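Local coordinates for terminal uridylyltransferase 1 (Trypanosoma brucei, PDB 5HZD), which adds uridines to the 3' ends of guide RNAs, ribosomal RNAs and some mRNAs during mitochondrial RNA editing, using UTP and a magnesium or manganese ion, at residues Leu214-Val219 against Val231-Thr236; Leu305-Ala310 against Gly396-Gly401; Val348-Val353 against Ser407-Trp412. All coordinates share one frame; numbering follows the deposited sequence.

Contact 1 of 3, residues Leu214-Val219 against Val231-Thr236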
loop_
_atom_site.group_PDB
_atom_site.type_symbol
_atom_site.label_atom_id
_atom_site.label_comp_id
_atom_site.label_asym_id
_atom_site.label_seq_id
_atom_site.Cartn_x
_atom_site.Cartn_y
_atom_site.Cartn_z
ATOM N N LEU A 214 20.367 2.160 39.509
ATOM C CA LEU A 214 19.008 1.746 39.191
ATOM C C LEU A 214 18.672 2.085 37.751
ATOM O O LEU A 214 18.065 1.273 37.047
ATOM C CB LEU A 214 17.990 2.369 40.174
ATOM C CG LEU A 214 17.995 1.722 41.562
ATOM C CD1 LEU A 214 17.175 2.530 42.596
ATOM C CD2 LEU A 214 17.473 0.304 41.463
ATOM N N LEU A 215 19.045 3.278 37.288
ATOM C CA LEU A 215 18.733 3.644 35.905
ATOM C C LEU A 215 19.481 2.733 34.941
ATOM O O LEU A 215 18.912 2.241 33.957
ATOM C CB LEU A 215 19.069 5.114 35.630
ATOM C CG LEU A 215 18.836 5.640 34.211
ATOM C CD1 LEU A 215 17.407 5.334 33.718
ATOM C CD2 LEU A 215 19.156 7.136 34.054
ATOM N N GLU A 216 20.768 2.522 35.203
ATOM C CA GLU A 216 21.553 1.649 34.323
ATOM C C GLU A 216 20.971 0.239 34.316
ATOM O O GLU A 216 20.919 -0.424 33.257
ATOM C CB GLU A 216 23.009 1.607 34.782
ATOM C CG GLU A 216 23.737 2.924 34.636
ATOM C CD GLU A 216 25.131 2.883 35.228
ATOM O OE1 GLU A 216 25.796 1.827 35.093
ATOM O OE2 GLU A 216 25.547 3.898 35.827
ATOM N N GLY A 217 20.534 -0.203 35.489
ATOM C CA GLY A 217 19.894 -1.498 35.651
ATOM C C GLY A 217 18.636 -1.624 34.815
ATOM O O GLY A 217 18.403 -2.663 34.197
ATOM N N SER A 218 17.813 -0.576 34.810
ATOM C CA SER A 218 16.591 -0.558 34.011
ATOM C C SER A 218 16.895 -0.697 32.534
ATOM O O SER A 218 16.193 -1.420 31.797
ATOM C CB SER A 218 15.820 0.741 34.251
ATOM O OG SER A 218 15.199 0.715 35.520
ATOM N N VAL A 219 17.927 0.010 32.088
ATOM C CA VAL A 219 18.323 -0.081 30.688
ATOM C C VAL A 219 18.812 -1.493 30.360
ATOM O O VAL A 219 18.384 -2.100 29.360
ATOM C CB VAL A 219 19.391 0.948 30.346
ATOM C CG1 VAL A 219 19.972 0.683 28.979
ATOM C CG2 VAL A 219 18.777 2.368 30.418
ATOM N N VAL A 231 27.667 3.057 28.813
ATOM C CA VAL A 231 26.798 3.952 29.558
ATOM C C VAL A 231 27.690 4.972 30.246
ATOM O O VAL A 231 28.725 4.591 30.815
ATOM C CB VAL A 231 26.034 3.184 30.635
ATOM C CG1 VAL A 231 25.402 4.144 31.601
ATOM C CG2 VAL A 231 24.976 2.300 29.996
ATOM N N TRP A 232 27.324 6.255 30.190
ATOM C CA TRP A 232 28.107 7.284 30.876
ATOM C C TRP A 232 27.286 8.473 31.402
ATOM O O TRP A 232 26.229 8.797 30.865
ATOM C CB TRP A 232 29.269 7.748 29.996
ATOM C CG TRP A 232 28.907 8.499 28.730
ATOM C CD1 TRP A 232 29.050 9.842 28.524
ATOM C CD2 TRP A 232 28.420 7.953 27.481
ATOM N NE1 TRP A 232 28.669 10.171 27.246
ATOM C CE2 TRP A 232 28.279 9.034 26.581
ATOM C CE3 TRP A 232 28.089 6.660 27.039
ATOM C CZ2 TRP A 232 27.804 8.870 25.274
ATOM C CZ3 TRP A 232 27.608 6.496 25.733
ATOM C CH2 TRP A 232 27.471 7.600 24.866
ATOM N N TRP A 233 27.775 9.110 32.459
ATOM C CA TRP A 233 27.048 10.199 33.106
ATOM C C TRP A 233 27.764 11.535 32.987
ATOM O O TRP A 233 28.996 11.587 32.919
ATOM C CB TRP A 233 26.859 9.891 34.590
ATOM C CG TRP A 233 25.903 8.793 34.867
ATOM C CD1 TRP A 233 26.146 7.448 34.814
ATOM C CD2 TRP A 233 24.531 8.941 35.244
ATOM N NE1 TRP A 233 24.998 6.746 35.114
ATOM C CE2 TRP A 233 23.996 7.642 35.394
ATOM C CE3 TRP A 233 23.700 10.045 35.450
ATOM C CZ2 TRP A 233 22.667 7.418 35.766
ATOM C CZ3 TRP A 233 22.380 9.824 35.821
ATOM C CH2 TRP A 233 21.873 8.520 35.963
ATOM N N ASN A 234 26.999 12.624 32.985
ATOM C CA ASN A 234 27.626 13.942 33.019
ATOM C C ASN A 234 28.097 14.348 34.416
ATOM O O ASN A 234 27.864 13.636 35.403
ATOM C CB ASN A 234 26.761 15.014 32.351
ATOM C CG ASN A 234 25.534 15.377 33.165
ATOM O OD1 ASN A 234 25.205 14.713 34.142
ATOM N ND2 ASN A 234 24.871 16.459 32.778
ATOM N N ARG A 235 28.753 15.498 34.505
ATOM C CA ARG A 235 29.508 15.840 35.711
ATOM C C ARG A 235 28.533 16.086 36.857
ATOM O O ARG A 235 28.854 15.856 38.018
ATOM C CB ARG A 235 30.400 17.086 35.492
ATOM C CG ARG A 235 31.436 17.060 34.308
ATOM C CD ARG A 235 31.440 15.764 33.463
ATOM N NE ARG A 235 31.209 15.936 32.019
ATOM C CZ ARG A 235 30.192 16.594 31.454
ATOM N NH1 ARG A 235 29.267 17.206 32.180
ATOM N NH2 ARG A 235 30.110 16.654 30.133
ATOM N N THR A 236 27.328 16.539 36.509
ATOM C CA THR A 236 26.312 16.893 37.499
ATOM C C THR A 236 25.339 15.745 37.823
ATOM O O THR A 236 24.402 15.927 38.615
ATOM C CB THR A 236 25.503 18.122 37.041
ATOM O OG1 THR A 236 25.246 18.030 35.637
ATOM C CG2 THR A 236 26.279 19.396 37.313
#

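Contact 2 of 3, residues Leu305-Ala310 against Gly396-Gly401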
loop_
_atom_site.group_PDB
_atom_site.type_symbol
_atom_site.label_atom_id
_atom_site.label_comp_id
_atom_site.label_asym_id
_atom_site.label_seq_id
_atom_site.Cartn_x
_atom_site.Cartn_y
_atom_site.Cartn_z
ATOM N N LEU A 305 3.493 -12.761 -7.303
ATOM C CA LEU A 305 4.710 -13.570 -7.394
ATOM C C LEU A 305 4.598 -14.734 -8.382
ATOM O O LEU A 305 5.581 -15.440 -8.651
ATOM C CB LEU A 305 5.107 -14.110 -6.014
ATOM C CG LEU A 305 5.697 -13.108 -5.037
ATOM C CD1 LEU A 305 5.960 -13.855 -3.732
ATOM C CD2 LEU A 305 6.995 -12.473 -5.590
ATOM N N SER A 306 3.405 -14.959 -8.926
ATOM C CA SER A 306 3.181 -16.163 -9.708
ATOM C C SER A 306 3.481 -16.056 -11.211
ATOM O O SER A 306 3.318 -17.035 -11.942
ATOM C CB SER A 306 1.765 -16.730 -9.449
ATOM O OG SER A 306 0.776 -15.915 -10.035
ATOM N N HIS A 307 3.934 -14.885 -11.660
ATOM C CA HIS A 307 4.502 -14.722 -13.001
ATOM C C HIS A 307 5.615 -13.676 -12.854
ATOM O O HIS A 307 5.419 -12.682 -12.157
ATOM C CB HIS A 307 3.424 -14.180 -13.952
ATOM C CG HIS A 307 3.832 -14.199 -15.385
ATOM N ND1 HIS A 307 4.777 -13.332 -15.897
ATOM C CD2 HIS A 307 3.429 -14.973 -16.425
ATOM C CE1 HIS A 307 4.957 -13.589 -17.180
ATOM N NE2 HIS A 307 4.134 -14.569 -17.531
ATOM N N PRO A 308 6.762 -13.871 -13.530
ATOM C CA PRO A 308 7.890 -12.943 -13.374
ATOM C C PRO A 308 7.601 -11.533 -13.899
ATOM O O PRO A 308 8.323 -10.600 -13.517
ATOM C CB PRO A 308 9.013 -13.602 -14.183
ATOM C CG PRO A 308 8.342 -14.525 -15.142
ATOM C CD PRO A 308 7.096 -15.007 -14.407
ATOM N N CYS A 309 6.586 -11.368 -14.747
ATOM C CA CYS A 309 6.242 -10.033 -15.223
ATOM C C CYS A 309 5.074 -9.414 -14.463
ATOM O O CYS A 309 4.648 -8.260 -14.742
ATOM C CB CYS A 309 5.919 -10.074 -16.719
ATOM S SG CYS A 309 7.314 -10.642 -17.646
ATOM N N ALA A 310 4.549 -10.114 -13.456
ATOM C CA ALA A 310 3.354 -9.593 -12.802
ATOM C C ALA A 310 3.618 -8.391 -11.897
ATOM O O ALA A 310 2.868 -7.401 -11.924
ATOM C CB ALA A 310 2.611 -10.719 -12.025
ATOM N N GLY A 396 6.038 -6.533 -22.296
ATOM C CA GLY A 396 5.404 -5.657 -23.260
ATOM C C GLY A 396 4.117 -6.252 -23.806
ATOM O O GLY A 396 3.088 -5.564 -23.895
ATOM N N ASP A 397 4.153 -7.526 -24.174
ATOM C CA ASP A 397 2.959 -8.199 -24.696
ATOM C C ASP A 397 1.819 -8.150 -23.670
ATOM O O ASP A 397 0.641 -7.938 -24.009
ATOM C CB ASP A 397 3.235 -9.684 -24.911
ATOM C CG ASP A 397 4.038 -9.981 -26.149
ATOM O OD1 ASP A 397 4.181 -9.102 -27.031
ATOM O OD2 ASP A 397 4.520 -11.139 -26.236
ATOM N N MET A 398 2.163 -8.407 -22.415
ATOM C CA MET A 398 1.154 -8.460 -21.363
ATOM C C MET A 398 0.533 -7.109 -21.076
ATOM O O MET A 398 -0.674 -7.003 -20.856
ATOM C CB MET A 398 1.766 -9.050 -20.104
ATOM C CG MET A 398 2.087 -10.511 -20.332
ATOM S SD MET A 398 3.196 -11.192 -19.068
ATOM C CE MET A 398 2.102 -11.296 -17.643
ATOM N N LEU A 399 1.359 -6.069 -21.075
ATOM C CA LEU A 399 0.834 -4.728 -20.820
ATOM C C LEU A 399 -0.032 -4.219 -21.968
ATOM O O LEU A 399 -1.124 -3.682 -21.745
ATOM C CB LEU A 399 1.950 -3.734 -20.494
ATOM C CG LEU A 399 1.399 -2.447 -19.882
ATOM C CD1 LEU A 399 0.825 -2.698 -18.503
ATOM C CD2 LEU A 399 2.500 -1.344 -19.829
ATOM N N VAL A 400 0.418 -4.399 -23.206
ATOM C CA VAL A 400 -0.422 -4.035 -24.346
ATOM C C VAL A 400 -1.731 -4.823 -24.287
ATOM O O VAL A 400 -2.824 -4.291 -24.519
ATOM C CB VAL A 400 0.316 -4.357 -25.658
ATOM C CG1 VAL A 400 -0.640 -4.222 -26.860
ATOM C CG2 VAL A 400 1.460 -3.439 -25.783
ATOM N N GLY A 401 -1.618 -6.088 -23.905
ATOM C CA GLY A 401 -2.766 -6.959 -23.826
ATOM C C GLY A 401 -3.766 -6.515 -22.767
ATOM O O GLY A 401 -4.970 -6.707 -22.949
#

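Contact 3 of 3, residues Val348-Val353 against Ser407-Trp412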
loop_
_atom_site.group_PDB
_atom_site.type_symbol
_atom_site.label_atom_id
_atom_site.label_comp_id
_atom_site.label_asym_id
_atom_site.label_seq_id
_atom_site.Cartn_x
_atom_site.Cartn_y
_atom_site.Cartn_z
ATOM N N VAL A 348 -5.492 -13.640 -14.827
ATOM C CA VAL A 348 -6.152 -14.914 -14.603
ATOM C C VAL A 348 -6.951 -15.292 -15.829
ATOM O O VAL A 348 -6.877 -16.431 -16.301
ATOM C CB VAL A 348 -7.102 -14.831 -13.399
ATOM C CG1 VAL A 348 -8.024 -16.082 -13.356
ATOM C CG2 VAL A 348 -6.322 -14.671 -12.104
ATOM N N GLN A 349 -7.707 -14.337 -16.382
ATOM C CA GLN A 349 -8.637 -14.668 -17.477
ATOM C C GLN A 349 -7.880 -15.079 -18.718
ATOM O O GLN A 349 -8.359 -15.909 -19.504
ATOM C CB GLN A 349 -9.607 -13.516 -17.769
ATOM C CG GLN A 349 -10.578 -13.267 -16.656
ATOM C CD GLN A 349 -11.419 -14.477 -16.336
ATOM O OE1 GLN A 349 -11.955 -15.121 -17.238
ATOM N NE2 GLN A 349 -11.555 -14.797 -15.045
ATOM N N LYS A 350 -6.684 -14.529 -18.878
ATOM C CA LYS A 350 -5.836 -14.831 -20.032
ATOM C C LYS A 350 -4.865 -15.982 -19.795
ATOM O O LYS A 350 -4.119 -16.365 -20.698
ATOM C CB LYS A 350 -5.083 -13.573 -20.489
ATOM C CG LYS A 350 -5.989 -12.508 -21.121
ATOM C CD LYS A 350 -6.653 -13.032 -22.400
ATOM C CE LYS A 350 -7.393 -11.936 -23.153
ATOM N NZ LYS A 350 -8.045 -12.522 -24.372
ATOM N N GLY A 351 -4.846 -16.514 -18.579
ATOM C CA GLY A 351 -4.062 -17.705 -18.258
ATOM C C GLY A 351 -2.605 -17.470 -17.938
ATOM O O GLY A 351 -1.827 -18.408 -17.904
ATOM N N TYR A 352 -2.218 -16.222 -17.712
ATOM C CA TYR A 352 -0.855 -15.908 -17.279
ATOM C C TYR A 352 -0.520 -16.330 -15.848
ATOM O O TYR A 352 0.655 -16.593 -15.533
ATOM C CB TYR A 352 -0.557 -14.408 -17.423
ATOM C CG TYR A 352 -0.479 -13.913 -18.828
ATOM C CD1 TYR A 352 0.631 -14.191 -19.618
ATOM C CD2 TYR A 352 -1.527 -13.176 -19.378
ATOM C CE1 TYR A 352 0.711 -13.724 -20.919
ATOM C CE2 TYR A 352 -1.450 -12.692 -20.672
ATOM C CZ TYR A 352 -0.331 -12.973 -21.429
ATOM O OH TYR A 352 -0.255 -12.506 -22.716
ATOM N N VAL A 353 -1.513 -16.326 -14.952
ATOM C CA VAL A 353 -1.291 -16.782 -13.572
ATOM C C VAL A 353 -2.443 -17.718 -13.198
ATOM O O VAL A 353 -3.559 -17.561 -13.698
ATOM C CB VAL A 353 -1.248 -15.641 -12.516
ATOM C CG1 VAL A 353 -0.131 -14.596 -12.826
ATOM C CG2 VAL A 353 -2.585 -14.949 -12.396
ATOM N N SER A 407 -10.151 -2.409 -23.341
ATOM C CA SER A 407 -10.736 -1.532 -24.342
ATOM C C SER A 407 -11.724 -2.264 -25.269
ATOM O O SER A 407 -12.700 -1.664 -25.719
ATOM C CB SER A 407 -9.621 -0.847 -25.178
ATOM O OG SER A 407 -8.795 0.039 -24.412
ATOM N N PHE A 408 -11.507 -3.557 -25.527
ATOM C CA PHE A 408 -12.291 -4.279 -26.554
ATOM C C PHE A 408 -12.885 -5.616 -26.163
ATOM O O PHE A 408 -13.846 -6.068 -26.789
ATOM C CB PHE A 408 -11.464 -4.475 -27.841
ATOM C CG PHE A 408 -11.160 -3.198 -28.548
ATOM C CD1 PHE A 408 -12.170 -2.481 -29.161
ATOM C CD2 PHE A 408 -9.872 -2.690 -28.574
ATOM C CE1 PHE A 408 -11.900 -1.272 -29.795
ATOM C CE2 PHE A 408 -9.589 -1.502 -29.200
ATOM C CZ PHE A 408 -10.602 -0.782 -29.819
ATOM N N GLU A 409 -12.323 -6.285 -25.168
ATOM C CA GLU A 409 -12.752 -7.645 -24.860
ATOM C C GLU A 409 -13.656 -7.714 -23.636
ATOM O O GLU A 409 -14.740 -8.327 -23.673
ATOM C CB GLU A 409 -11.528 -8.511 -24.598
ATOM C CG GLU A 409 -10.518 -8.560 -25.707
ATOM C CD GLU A 409 -9.450 -9.573 -25.387
ATOM O OE1 GLU A 409 -8.279 -9.186 -25.233
ATOM O OE2 GLU A 409 -9.806 -10.764 -25.230
ATOM N N PHE A 410 -13.226 -7.080 -22.548
ATOM C CA PHE A 410 -14.018 -7.141 -21.314
ATOM C C PHE A 410 -15.377 -6.460 -21.482
ATOM O O PHE A 410 -15.465 -5.346 -22.012
ATOM C CB PHE A 410 -13.244 -6.518 -20.131
ATOM C CG PHE A 410 -14.001 -6.622 -18.849
ATOM C CD1 PHE A 410 -14.161 -7.857 -18.239
ATOM C CD2 PHE A 410 -14.604 -5.505 -18.293
ATOM C CE1 PHE A 410 -14.919 -7.990 -17.070
ATOM C CE2 PHE A 410 -15.373 -5.622 -17.125
ATOM C CZ PHE A 410 -15.540 -6.861 -16.521
ATOM N N ASP A 411 -16.431 -7.121 -20.997
ATOM C CA ASP A 411 -17.786 -6.589 -21.153
ATOM C C ASP A 411 -18.122 -5.714 -19.951
ATOM O O ASP A 411 -18.716 -6.182 -18.973
ATOM C CB ASP A 411 -18.794 -7.715 -21.297
ATOM C CG ASP A 411 -20.170 -7.219 -21.707
ATOM O OD1 ASP A 411 -20.467 -6.006 -21.534
ATOM O OD2 ASP A 411 -20.944 -8.048 -22.229
ATOM N N TRP A 412 -17.764 -4.446 -20.047
ATOM C CA TRP A 412 -18.012 -3.512 -18.936
ATOM C C TRP A 412 -19.494 -3.324 -18.673
ATOM O O TRP A 412 -19.896 -2.956 -17.559
ATOM C CB TRP A 412 -17.407 -2.152 -19.214
ATOM C CG TRP A 412 -15.891 -2.054 -19.149
ATOM C CD1 TRP A 412 -15.042 -1.985 -20.222
ATOM C CD2 TRP A 412 -15.069 -1.928 -17.977
ATOM N NE1 TRP A 412 -13.741 -1.828 -19.795
ATOM C CE2 TRP A 412 -13.723 -1.792 -18.424
ATOM C CE3 TRP A 412 -15.331 -1.904 -16.600
ATOM C CZ2 TRP A 412 -12.649 -1.624 -17.546
ATOM C CZ3 TRP A 412 -14.260 -1.760 -15.720
ATOM C CH2 TRP A 412 -12.924 -1.622 -16.196
#

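Contact 1 of 3, residues Leu214-Val219 against Val231-Thr236
The polar link between Leu214-Val219 and Val231-Thr236 is a hydrogen bond from the indole of Trp233 to the carboxylate of Glu216, with NE1 of Trp233 3.0 Å from OE2 of Glu216 and an N-H...O angle of 150°. It is a bent bond: the oxygen is approached on its anti side, 28° out of the carboxylate plane, and itself lies somewhat off the indole plane. The two flat groups are turned 43° against each other. The glutamate gets there because its chain runs extended beyond CG, which carries the carboxylate to the nitrogen edge of the ring.

Apolar contacts flank this bond. The stem of the same glutamate crosses Val231 at a slant, with CG of Glu216 3.7 Å from CG1 of Val231. At the benzene end of the indole, CD2 of Leu215 comes obliquely to CH2 of Trp233 at 3.6 Å. Neighbouring helix residues thus meet adjoining parts of one indole, Glu216 its N-H and Leu215 its benzene ring, while Val231 and Trp233, two apart on the strand, both point to the helix. Leu215 reaches on to Phe201 and Trp233 to Leu203 of strand 198-203.

Helix 209-223 runs roughly antiparallel to edge strand 228-233, the local axes 10.4 Å apart. This is the packing of a helix on one face of a four-stranded antiparallel sheet, a two-layer helix-on-sheet arrangement.

Contact 2 of 3, residues Leu305-Ala310 against Gly396-Gly401
A histidine-capped turn at the start of helix 310-324 meets the flank of the long helix 385-409 here, where His307 and Cys309 receive the side chain of Met398. The cap is made by the imidazole: ND1 of His307 accepts from the backbone N of Cys309 at 2.9 Å, nearly straight at 165°, with the donor in the ring plane. The backbone adds a second tie, from N of Ala310 to O of His307. Since the ring is held at its ND1 edge by a residue of its own turn, that bond restrains the ring's rotation, leaving a face turned to the opposing helix.

Met398 uses that face. Its methyl CE stands over the ring centre, 3.7 Å from the centroid of His307 and 11° off the normal, a CH-pi contact. The sulfur is placed differently: SD of Met398 lies obliquely, 4.0 Å from the same centroid, and its closest ring atom is CE1 of His307 at 3.5 Å. A bend at the thioether (chi3 73°) folds the methyl back over the imidazole while the sulfur stays near CE1. The same sulfur also packs on CB of Cys309, at 3.8 Å, so one methionine end spans both residues of the turn.

The surroundings are largely apolar. Met398 also touches Trp343 and Leu347 of helix 336-349, and Cys309 is packed on Leu391, Ala394 and Ala395 of helix 385-409 and on Phe70 of helix 59-76. With the two segments contributing 120 Å² of buried surface between them, the arrangement is a small Met-aromatic and CH-pi junction at a capped helix start, inside a helical bundle.

Contact 3 of 3, residues Val348-Val353 against Ser407-Trp412
OE2 of Glu409 takes the ammonium of Lys350 at 2.6 Å from NZ, a short salt bridge that is also a hydrogen bond and carries the meeting of Val348-Val353 with Ser407-Trp412. The nitrogen sits on the syn side of OE2, the side of the other carboxylate oxygen. The grip is nevertheless one-sided, because OE1 of Glu409 is 3.5 Å from NZ of Lys350. The methylene next to the ammonium follows it in, with CE of Lys350 3.4 Å from OE2 of Glu409.

The two chains approach from opposite directions and meet at their charged ends. Lys350 turns once near its base (chi2 -63°) and then runs fully extended, and this straight outer part brings NZ to the carboxylate. Glu409 is extended beyond CG as well, its CB directed toward the lysine's segment. Both lie at the protein surface and bury just 78 Å² between the segments, so solvent probably screens the charge pair.

Each partner sits where a helix finishes or changes. Lys350 immediately precedes Gly351, whose positive phi of 83° and bonds back into the last turn make a Schellman motif closing helix 336-349. Glu409 lies in the wider, pi-type turn near the end of helix 385-409. Lys350 also packs against Phe405 and Glu409 against Tyr404, which places the bridge along the flank of helix 385-409. The arrangement is a surface salt bridge linking the C-terminal regions of two helices.

How the contacts relate
Along the chain contact 1 closes before the other two open, whereas contacts 2 and 3 interleave, their segments alternating in sequence. Both use helix 385-409, contact 2 within it and contact 3 at its C-terminal region. Their centres are 13 Å apart and they touch directly: CG of Met398 lies 3.5 Å from CE1 of Tyr352, and CB of His307 lies 3.8 Å from CG1 of Val353. Together they tie helix 385-409 to the start of helix 310-324 and the end of helix 336-349. Contact 1, its centre about 58 Å from that of contact 2 and 65 Å from that of contact 3, lies across the chain's centre, 42 Å out, in the part built on the four-stranded antiparallel sheet.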